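Local coordinates for protein fumarylacetoacetate hydrolase (Burkholderia xenovorans, PDB 5TI1) that probably hydrolyses fumarylacetoacetate to fumarate and acetoacetate, the last step of phenylalanine and tyrosine breakdown, using a bound magnesium ion, at residues L314-D317 / G318-F322. Residues are numbered along the deposited sequence; the frame is centred on the assembly and turned at random.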
ATOM      1  N   LEU B 314     -19.659 -14.254  -4.401  1.00 36.09           N
ATOM      2  CA  LEU B 314     -20.026 -12.989  -3.772  1.00 38.09           C
ATOM      3  C   LEU B 314     -21.345 -13.041  -3.005  1.00 39.63           C
ATOM      4  O   LEU B 314     -21.764 -12.016  -2.448  1.00 40.67           O
ATOM      5  CB  LEU B 314     -20.097 -11.877  -4.826  1.00 39.31           C
ATOM      6  CG  LEU B 314     -18.755 -11.409  -5.385  1.00 34.71           C
ATOM      7  CD1 LEU B 314     -18.952 -10.657  -6.683  1.00 39.03           C
ATOM      8  CD2 LEU B 314     -18.042 -10.544  -4.369  1.00 33.37           C
ATOM      9  N   ARG B 315     -22.009 -14.192  -2.949  1.00 38.83           N
ATOM     10  CA  ARG B 315     -23.333 -14.284  -2.348  1.00 40.58           C
ATOM     11  C   ARG B 315     -23.235 -14.531  -0.847  1.00 42.65           C
ATOM     12  O   ARG B 315     -22.329 -15.220  -0.379  1.00 39.33           O
ATOM     13  CB  ARG B 315     -24.143 -15.404  -3.009  1.00 48.87           C
ATOM     14  CG  ARG B 315     -24.344 -15.218  -4.498  1.00 42.61           C
ATOM     15  CD  ARG B 315     -25.153 -16.351  -5.093  1.00 47.33           C
ATOM     16  NE  ARG B 315     -25.062 -16.344  -6.549  1.00 51.09           N
ATOM     17  CZ  ARG B 315     -25.475 -17.331  -7.336  1.00 53.56           C
ATOM     18  NH1 ARG B 315     -26.017 -18.425  -6.812  1.00 55.46           N
ATOM     19  NH2 ARG B 315     -25.343 -17.225  -8.652  1.00 54.47           N
ATOM     20  N   HIS B 316     -24.166 -13.948  -0.090  1.00 41.50           N
ATOM     21  CA  HIS B 316     -24.287 -14.275   1.325  1.00 43.70           C
ATOM     22  C   HIS B 316     -25.737 -14.124   1.769  1.00 49.52           C
ATOM     23  O   HIS B 316     -26.416 -13.163   1.397  1.00 49.17           O
ATOM     24  CB  HIS B 316     -23.361 -13.423   2.219  1.00 45.16           C
ATOM     25  CG  HIS B 316     -23.486 -11.935   2.030  1.00 41.34           C
ATOM     26  ND1 HIS B 316     -24.595 -11.332   1.478  1.00 46.69           N
ATOM     27  CD2 HIS B 316     -22.626 -10.932   2.327  1.00 48.42           C
ATOM     28  CE1 HIS B 316     -24.413 -10.024   1.439  1.00 50.56           C
ATOM     29  NE2 HIS B 316     -23.226  -9.752   1.952  1.00 43.09           N
ATOM     30  N   ASP B 317     -26.200 -15.096   2.553  1.00 44.94           N
ATOM     31  CA  ASP B 317     -27.499 -15.050   3.198  1.00 51.17           C
ATOM     32  C   ASP B 317     -27.470 -14.116   4.405  1.00 48.52           C
ATOM     33  O   ASP B 317     -26.408 -13.774   4.941  1.00 45.21           O
ATOM     34  CB  ASP B 317     -27.927 -16.448   3.653  1.00 55.15           C
ATOM     35  CG  ASP B 317     -28.008 -17.432   2.512  1.00 59.01           C
ATOM     36  OD1 ASP B 317     -28.563 -17.066   1.456  1.00 61.87           O
ATOM     37  OD2 ASP B 317     -27.512 -18.569   2.673  1.00 61.80           O
ATOM     38  N   GLY B 318     -28.659 -13.726   4.843  1.00 48.68           N
ATOM     39  CA  GLY B 318     -28.796 -12.908   6.020  1.00 50.27           C
ATOM     40  C   GLY B 318     -28.510 -11.442   5.749  1.00 52.06           C
ATOM     41  O   GLY B 318     -28.385 -10.987   4.607  1.00 47.36           O
ATOM     42  N   GLU B 319     -28.408 -10.694   6.842  1.00 49.51           N
ATOM     43  CA  GLU B 319     -28.255  -9.247   6.799  1.00 47.15           C
ATOM     44  C   GLU B 319     -26.796  -8.863   7.025  1.00 44.86           C
ATOM     45  O   GLU B 319     -26.154  -9.338   7.968  1.00 44.31           O
ATOM     46  CB  GLU B 319     -29.147  -8.578   7.845  1.00 48.68           C
ATOM     47  CG  GLU B 319     -30.629  -8.811   7.632  1.00 51.09           C
ATOM     48  CD  GLU B 319     -31.469  -8.251   8.762  1.00 57.09           C
ATOM     49  OE1 GLU B 319     -30.886  -7.779   9.762  1.00 54.84           O
ATOM     50  OE2 GLU B 319     -32.712  -8.287   8.651  1.00 63.14           O
ATOM     51  N   HIS B 320     -26.282  -7.984   6.173  1.00 43.67           N
ATOM     52  CA  HIS B 320     -24.878  -7.617   6.273  1.00 41.56           C
ATOM     53  C   HIS B 320     -24.637  -6.123   6.119  1.00 40.86           C
ATOM     54  O   HIS B 320     -23.481  -5.721   5.917  1.00 41.30           O
ATOM     55  CB  HIS B 320     -24.076  -8.406   5.248  1.00 40.40           C
ATOM     56  CG  HIS B 320     -24.030  -9.872   5.545  1.00 40.76           C
ATOM     57  ND1 HIS B 320     -23.092 -10.432   6.386  1.00 39.80           N
ATOM     58  CD2 HIS B 320     -24.832 -10.887   5.143  1.00 46.52           C
ATOM     59  CE1 HIS B 320     -23.298 -11.735   6.465  1.00 40.46           C
ATOM     60  NE2 HIS B 320     -24.354 -12.035   5.727  1.00 41.84           N
ATOM     61  N   ALA B 321     -25.675  -5.299   6.204  1.00 42.19           N
ATOM     62  CA  ALA B 321     -25.554  -3.850   6.214  1.00 41.75           C
ATOM     63  C   ALA B 321     -25.628  -3.341   7.646  1.00 44.33           C
ATOM     64  O   ALA B 321     -26.029  -4.059   8.567  1.00 47.20           O
ATOM     65  CB  ALA B 321     -26.646  -3.192   5.365  1.00 43.08           C
ATOM     66  N   PHE B 322     -25.226  -2.086   7.829  1.00 41.36           N
ATOM     67  CA  PHE B 322     -25.191  -1.484   9.149  1.00 41.60           C
ATOM     68  C   PHE B 322     -25.782  -0.084   9.086  1.00 48.34           C
ATOM     69  O   PHE B 322     -25.498   0.688   8.165  1.00 47.15           O
ATOM     70  CB  PHE B 322     -23.771  -1.472   9.714  1.00 39.81           C
ATOM     71  CG  PHE B 322     -23.270  -2.844  10.080  1.00 39.50           C
ATOM     72  CD1 PHE B 322     -22.677  -3.656   9.127  1.00 38.52           C
ATOM     73  CD2 PHE B 322     -23.431  -3.336  11.365  1.00 46.07           C
ATOM     74  CE1 PHE B 322     -22.235  -4.932   9.457  1.00 38.92           C
ATOM     75  CE2 PHE B 322     -22.992  -4.619  11.701  1.00 44.77           C
ATOM     76  CZ  PHE B 322     -22.401  -5.415  10.745  1.00 39.11           C
TER
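His-316 and His-320 lay their imidazoles over one another in an offset stack, with ring centroids 4.0 Å apart and planes inclined by 14°. CD2 of His-320 sits above the centre of the His-316 ring, 3.5 Å from CG of His-316, whereas CD2 of His-316 falls nearer the rim of the other ring. The two side chains run in opposite directions, so NE2 of His-316 reaches back to CB of His-320 at 3.7 Å. With chi1 at 53°, CG of His-316 stands between the backbone N and the carbonyl carbon, which turns the ring toward His-320.

The stack belongs to a surface loop that follows strand 300-301 and turns back into strand 321-331, its antiparallel neighbour in a mixed sheet of the C-terminal FAH-family region. Gly-318, with a positive phi, carries the chain round between the histidines.

One side-chain-to-backbone hydrogen bond spans the bend: NE2 of His-320 donates to the carbonyl O of Asp-317 at 2.8 Å. The acceptor lies close to the imidazole plane, but the bond is bent, with an N-H...O angle of 138°. At the ring's other nitrogen, ND1 is hydrogen-bonded to OE2 of Glu-249; both ring nitrogens are engaged, which should hold the ring's rotation. NE2 of His-316 is hydrogen-bonded to OG1 of Thr-352, just ahead of helix 353-362, tying the loop to that helix's start.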